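Long-range contact in probable mannosyltransferase KTR4 (PDB 5A07), which is a probable mannosyltransferase of the yeast KTR family, built on a GT-A type glycosyltransferase fold and seen here with GDP and manganese: residues L262-T274 and D298-Y312. Sequence-based numbering, arbitrary orientation.
Sequences LYDSPQTIETLWT and DNSQNPKNYDYTQGY. With ACT (acetate ion), chain H.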
loop_
_atom_site.group_PDB
_atom_site.type_symbol
_atom_site.label_atom_id
_atom_site.label_comp_id
_atom_site.label_asym_id
_atom_site.label_seq_id
_atom_site.Cartn_x
_atom_site.Cartn_y
_atom_site.Cartn_z
ATOM N N LEU B 262 -4.925 6.276 -3.530
ATOM C CA LEU B 262 -4.841 7.706 -3.449
ATOM C C LEU B 262 -3.867 8.324 -4.477
ATOM O O LEU B 262 -2.951 7.692 -4.961
ATOM C CB LEU B 262 -4.292 8.157 -2.055
ATOM C CG LEU B 262 -4.974 7.685 -0.761
ATOM C CD1 LEU B 262 -4.258 8.269 0.473
ATOM C CD2 LEU B 262 -6.423 8.086 -0.780
ATOM N N TYR B 263 -4.050 9.596 -4.666
ATOM C CA TYR B 263 -3.091 10.451 -5.329
ATOM C C TYR B 263 -2.019 10.820 -4.282
ATOM O O TYR B 263 -2.314 10.947 -3.099
ATOM C CB TYR B 263 -3.736 11.698 -5.876
ATOM C CG TYR B 263 -4.561 11.434 -7.098
ATOM C CD1 TYR B 263 -5.877 10.956 -6.987
ATOM C CD2 TYR B 263 -4.036 11.581 -8.349
ATOM C CE1 TYR B 263 -6.647 10.673 -8.130
ATOM C CE2 TYR B 263 -4.792 11.260 -9.522
ATOM C CZ TYR B 263 -6.108 10.821 -9.391
ATOM O OH TYR B 263 -6.850 10.475 -10.520
ATOM N N ASP B 264 -0.826 11.083 -4.758
ATOM C CA ASP B 264 0.217 11.545 -3.913
ATOM C C ASP B 264 0.510 13.036 -4.152
ATOM O O ASP B 264 0.072 13.637 -5.094
ATOM C CB ASP B 264 1.485 10.726 -4.163
ATOM C CG ASP B 264 2.330 10.499 -2.859
ATOM O OD1 ASP B 264 2.254 11.288 -1.929
ATOM O OD2 ASP B 264 3.079 9.549 -2.780
ATOM N N SER B 265 1.313 13.587 -3.248
ATOM C CA SER B 265 1.835 14.934 -3.367
ATOM C C SER B 265 2.949 14.939 -4.396
ATOM O O SER B 265 4.029 14.320 -4.193
ATOM C CB SER B 265 2.347 15.363 -1.973
ATOM O OG SER B 265 3.091 16.533 -2.144
ATOM N N PRO B 266 2.697 15.563 -5.582
ATOM C CA PRO B 266 3.656 15.408 -6.684
ATOM C C PRO B 266 5.079 15.960 -6.346
ATOM O O PRO B 266 6.056 15.471 -6.832
ATOM C CB PRO B 266 3.058 16.230 -7.825
ATOM C CG PRO B 266 1.681 16.578 -7.406
ATOM C CD PRO B 266 1.518 16.361 -5.942
ATOM N N GLN B 267 5.140 16.946 -5.471
ATOM C CA GLN B 267 6.428 17.602 -5.143
ATOM C C GLN B 267 7.311 16.700 -4.318
ATOM O O GLN B 267 8.505 16.987 -4.172
ATOM C CB GLN B 267 6.181 18.928 -4.385
ATOM C CG GLN B 267 5.368 20.001 -5.119
ATOM C CD GLN B 267 3.865 19.642 -5.237
ATOM O OE1 GLN B 267 3.323 18.702 -4.588
ATOM N NE2 GLN B 267 3.186 20.385 -6.080
ATOM N N THR B 268 6.773 15.600 -3.761
ATOM C CA THR B 268 7.633 14.633 -3.077
ATOM C C THR B 268 8.344 13.720 -4.034
ATOM O O THR B 268 9.286 12.983 -3.649
ATOM C CB THR B 268 6.848 13.770 -2.069
ATOM O OG1 THR B 268 5.899 12.933 -2.778
ATOM C CG2 THR B 268 6.148 14.618 -1.041
ATOM N N ILE B 269 7.852 13.642 -5.275
ATOM C CA ILE B 269 8.295 12.640 -6.214
ATOM C C ILE B 269 8.553 13.225 -7.591
ATOM O O ILE B 269 8.260 12.609 -8.639
ATOM C CB ILE B 269 7.269 11.480 -6.344
ATOM C CG1 ILE B 269 5.879 12.003 -6.677
ATOM C CG2 ILE B 269 7.339 10.644 -5.071
ATOM C CD1 ILE B 269 4.821 10.904 -6.980
ATOM N N GLU B 270 9.170 14.399 -7.612
ATOM C CA GLU B 270 9.423 15.101 -8.884
ATOM C C GLU B 270 10.011 14.229 -9.972
ATOM O O GLU B 270 9.513 14.259 -11.124
ATOM C CB GLU B 270 10.333 16.321 -8.648
ATOM C CG GLU B 270 10.583 17.087 -9.933
ATOM C CD GLU B 270 11.269 18.431 -9.694
ATOM O OE1 GLU B 270 11.984 18.533 -8.687
ATOM O OE2 GLU B 270 11.075 19.358 -10.512
ATOM N N THR B 271 11.029 13.441 -9.689
ATOM C CA THR B 271 11.657 12.595 -10.692
ATOM C C THR B 271 11.478 11.102 -10.547
ATOM O O THR B 271 12.125 10.336 -11.224
ATOM C CB THR B 271 13.197 12.855 -10.820
ATOM O OG1 THR B 271 13.897 12.451 -9.614
ATOM C CG2 THR B 271 13.463 14.348 -11.152
ATOM N N LEU B 272 10.548 10.638 -9.744
ATOM C CA LEU B 272 10.408 9.194 -9.579
ATOM C C LEU B 272 9.884 8.473 -10.867
ATOM O O LEU B 272 10.401 7.458 -11.284
ATOM C CB LEU B 272 9.511 8.889 -8.364
ATOM C CG LEU B 272 9.126 7.417 -8.187
ATOM C CD1 LEU B 272 10.324 6.526 -7.970
ATOM C CD2 LEU B 272 8.185 7.379 -6.958
ATOM N N TRP B 273 8.888 9.048 -11.483
ATOM C CA TRP B 273 8.350 8.493 -12.752
ATOM C C TRP B 273 9.410 8.527 -13.870
ATOM O O TRP B 273 9.624 7.559 -14.556
ATOM C CB TRP B 273 7.123 9.338 -13.204
ATOM C CG TRP B 273 6.540 8.869 -14.503
ATOM C CD1 TRP B 273 6.677 9.471 -15.725
ATOM C CD2 TRP B 273 5.841 7.632 -14.732
ATOM N NE1 TRP B 273 6.085 8.696 -16.694
ATOM C CE2 TRP B 273 5.530 7.583 -16.103
ATOM C CE3 TRP B 273 5.398 6.598 -13.896
ATOM C CZ2 TRP B 273 4.847 6.510 -16.678
ATOM C CZ3 TRP B 273 4.709 5.531 -14.448
ATOM C CH2 TRP B 273 4.403 5.501 -15.829
ATOM N N THR B 274 10.051 9.666 -14.071
ATOM C CA THR B 274 11.030 9.776 -15.206
ATOM C C THR B 274 12.154 8.808 -14.994
ATOM O O THR B 274 12.554 8.114 -15.913
ATOM C CB THR B 274 11.510 11.229 -15.424
ATOM O OG1 THR B 274 11.960 11.788 -14.195
ATOM C CG2 THR B 274 10.333 12.096 -15.807
ATOM N N ASP B 298 -3.617 8.070 -15.750
ATOM C CA ASP B 298 -4.849 8.798 -15.707
ATOM C C ASP B 298 -4.625 10.228 -15.307
ATOM O O ASP B 298 -4.319 10.548 -14.129
ATOM C CB ASP B 298 -5.888 8.170 -14.747
ATOM C CG ASP B 298 -7.292 8.723 -14.974
ATOM O OD1 ASP B 298 -7.446 9.730 -15.709
ATOM O OD2 ASP B 298 -8.263 8.250 -14.324
ATOM N N ASN B 299 -4.853 11.136 -16.261
ATOM C CA ASN B 299 -4.573 12.540 -16.054
ATOM C C ASN B 299 -5.834 13.329 -15.872
ATOM O O ASN B 299 -5.801 14.565 -15.722
ATOM C CB ASN B 299 -3.801 13.113 -17.274
ATOM C CG ASN B 299 -4.534 12.879 -18.585
ATOM O OD1 ASN B 299 -4.979 11.786 -18.874
ATOM N ND2 ASN B 299 -4.624 13.910 -19.393
ATOM N N SER B 300 -6.970 12.655 -15.802
ATOM C CA SER B 300 -8.229 13.374 -15.879
ATOM C C SER B 300 -8.790 14.031 -14.615
ATOM O O SER B 300 -9.597 14.974 -14.728
ATOM C CB SER B 300 -9.304 12.472 -16.497
ATOM O OG SER B 300 -9.589 11.318 -15.730
ATOM N N GLN B 301 -8.474 13.482 -13.424
ATOM C CA GLN B 301 -8.972 14.052 -12.230
ATOM C C GLN B 301 -8.037 15.094 -11.673
ATOM O O GLN B 301 -8.533 16.109 -11.206
ATOM C CB GLN B 301 -9.169 12.984 -11.147
ATOM C CG GLN B 301 -9.840 13.496 -9.892
ATOM C CD GLN B 301 -10.246 12.330 -8.975
ATOM O OE1 GLN B 301 -11.160 11.562 -9.284
ATOM N NE2 GLN B 301 -9.570 12.201 -7.850
ATOM N N ASN B 302 -6.741 14.829 -11.680
ATOM C CA ASN B 302 -5.678 15.739 -11.192
ATOM C C ASN B 302 -4.600 15.931 -12.257
ATOM O O ASN B 302 -3.466 15.470 -12.120
ATOM C CB ASN B 302 -5.013 15.205 -9.923
ATOM C CG ASN B 302 -5.924 15.230 -8.768
ATOM O OD1 ASN B 302 -6.490 16.262 -8.439
ATOM N ND2 ASN B 302 -6.186 14.102 -8.222
ATOM N N PRO B 303 -4.938 16.700 -13.324
ATOM C CA PRO B 303 -4.018 16.873 -14.427
ATOM C C PRO B 303 -2.717 17.575 -14.018
ATOM O O PRO B 303 -1.669 17.334 -14.635
ATOM C CB PRO B 303 -4.819 17.743 -15.428
ATOM C CG PRO B 303 -5.992 18.265 -14.687
ATOM C CD PRO B 303 -6.272 17.249 -13.621
ATOM N N LYS B 304 -2.777 18.393 -13.006
ATOM C CA LYS B 304 -1.537 19.083 -12.566
ATOM C C LYS B 304 -0.574 18.144 -11.948
ATOM O O LYS B 304 0.646 18.350 -12.044
ATOM C CB LYS B 304 -1.840 20.151 -11.538
ATOM C CG LYS B 304 -2.739 21.257 -12.018
ATOM C CD LYS B 304 -3.300 21.965 -10.786
ATOM C CE LYS B 304 -2.647 23.300 -10.540
ATOM N NZ LYS B 304 -3.687 24.316 -10.873
ATOM N N ASN B 305 -1.087 17.056 -11.321
ATOM C CA ASN B 305 -0.146 15.978 -10.834
ATOM C C ASN B 305 0.620 15.315 -11.945
ATOM O O ASN B 305 1.822 15.061 -11.857
ATOM C CB ASN B 305 -0.877 14.859 -10.026
ATOM C CG ASN B 305 -1.372 15.320 -8.676
ATOM O OD1 ASN B 305 -1.404 14.560 -7.651
ATOM N ND2 ASN B 305 -1.835 16.495 -8.648
ATOM N N TYR B 306 -0.120 14.972 -12.986
ATOM C CA TYR B 306 0.417 14.297 -14.119
ATOM C C TYR B 306 1.449 15.183 -14.871
ATOM O O TYR B 306 2.492 14.719 -15.295
ATOM C CB TYR B 306 -0.753 13.995 -15.075
ATOM C CG TYR B 306 -0.300 13.225 -16.299
ATOM C CD1 TYR B 306 0.211 13.857 -17.422
ATOM C CD2 TYR B 306 -0.392 11.881 -16.338
ATOM C CE1 TYR B 306 0.615 13.156 -18.518
ATOM C CE2 TYR B 306 -0.023 11.171 -17.439
ATOM C CZ TYR B 306 0.458 11.811 -18.550
ATOM O OH TYR B 306 0.917 11.056 -19.615
ATOM N N ASP B 307 1.138 16.469 -14.983
ATOM C CA ASP B 307 2.085 17.401 -15.637
ATOM C C ASP B 307 3.313 17.612 -14.812
ATOM O O ASP B 307 4.392 17.621 -15.346
ATOM C CB ASP B 307 1.462 18.775 -15.816
ATOM C CG ASP B 307 0.442 18.783 -16.870
ATOM O OD1 ASP B 307 0.397 17.847 -17.740
ATOM O OD2 ASP B 307 -0.345 19.729 -16.798
ATOM N N TYR B 308 3.149 17.725 -13.492
ATOM C CA TYR B 308 4.326 17.944 -12.669
ATOM C C TYR B 308 5.323 16.800 -12.729
ATOM O O TYR B 308 6.513 17.007 -12.748
ATOM C CB TYR B 308 3.894 18.262 -11.232
ATOM C CG TYR B 308 5.039 18.607 -10.337
ATOM C CD1 TYR B 308 5.800 17.610 -9.738
ATOM C CD2 TYR B 308 5.406 19.939 -10.117
ATOM C CE1 TYR B 308 6.870 17.900 -8.932
ATOM C CE2 TYR B 308 6.506 20.234 -9.306
ATOM C CZ TYR B 308 7.216 19.210 -8.715
ATOM O OH TYR B 308 8.293 19.467 -7.916
ATOM N N THR B 309 4.862 15.556 -12.822
ATOM C CA THR B 309 5.758 14.390 -12.787
ATOM C C THR B 309 6.151 13.987 -14.155
ATOM O O THR B 309 6.879 12.987 -14.384
ATOM C CB THR B 309 5.027 13.160 -12.162
ATOM O OG1 THR B 309 3.813 12.960 -12.905
ATOM C CG2 THR B 309 4.658 13.416 -10.679
ATOM N N GLN B 310 5.577 14.698 -15.112
ATOM C CA GLN B 310 5.841 14.399 -16.514
ATOM C C GLN B 310 5.430 12.992 -16.885
ATOM O O GLN B 310 6.166 12.257 -17.542
ATOM C CB GLN B 310 7.327 14.644 -16.857
ATOM C CG GLN B 310 7.766 16.117 -16.719
ATOM C CD GLN B 310 9.269 16.252 -16.932
ATOM O OE1 GLN B 310 9.766 16.098 -18.037
ATOM N NE2 GLN B 310 9.998 16.413 -15.848
ATOM N N GLY B 311 4.214 12.613 -16.457
ATOM C CA GLY B 311 3.603 11.395 -16.980
ATOM C C GLY B 311 3.002 10.402 -15.985
ATOM O O GLY B 311 2.584 9.343 -16.408
ATOM N N TYR B 312 2.952 10.742 -14.692
ATOM C CA TYR B 312 2.457 9.801 -13.668
ATOM C C TYR B 312 1.284 10.421 -12.959
ATOM O O TYR B 312 1.340 11.547 -12.467
ATOM C CB TYR B 312 3.565 9.475 -12.668
ATOM C CG TYR B 312 3.205 8.612 -11.454
ATOM C CD1 TYR B 312 2.262 7.598 -11.510
ATOM C CD2 TYR B 312 3.931 8.752 -10.270
ATOM C CE1 TYR B 312 1.977 6.812 -10.365
ATOM C CE2 TYR B 312 3.645 7.971 -9.153
ATOM C CZ TYR B 312 2.664 7.005 -9.210
ATOM O OH TYR B 312 2.423 6.239 -8.077
HETATM C C ACT H . 3.665 11.690 -21.052
HETATM O O ACT H . 2.537 12.253 -20.992
HETATM O OXT ACT H . 3.916 10.526 -20.645
HETATM C CH3 ACT H . 4.824 12.470 -21.661
HETATM O O HOH W 1 -6.115 11.961 -12.657
HETATM O O HOH W 2 8.827 12.212 -12.602
HETATM O O HOH W 3 9.000 16.125 -13.088
#
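W273 lays one face of its indole over the CB of Y312 and the carbonyl oxygen of G311. The CB of Y312 comes to 3.5 Å from CG of W273. The CG of Y312 is anti to its own backbone N (chi1 175°), which carries the ring on past the indole. The planes of the six-membered ring of W273 and the Y312 ring are 17° apart but slid aside, so the rings barely overlap. I269 meets the same tyrosine through its CD1, 3.8 Å from CE2 of Y312. L296 of helix 293-297 packs on both W273 and Y312.

At the other end, N302 sets its ND2 over the centre of the Y263 ring, 3.1 Å above the plane. The amide stands nearly upright on the ring, at 84°. The same ND2 is hydrogen-bonded to the carbonyl of N414. The Y263 OH lies 2.7 Å from the oxygen of a water that also bonds D298 O and N302 N.

Between these ends, P266 rests its CB 3.6 Å from CD1 of Y308. The ring runs along Q267, and the Y308 OH ends 3.6 Å from CD of E270. The turn after helix 303-308 is a Schellman motif at Q310, and two waters tie it to the other segment. One donates to E270 O and T309 O and accepts from T274 N. The other donates to E270 O and Y308 O and accepts from Q310 NE2.

The contact joins the loop leaving strand 256-262, and the start of helix 272-282, to helix 303-308 and its flanks. Aromatic and apolar packing accounts for much of it, with three waters linking backbone carbonyls and N-H groups, the Y263 hydroxyl and the Q310 amide.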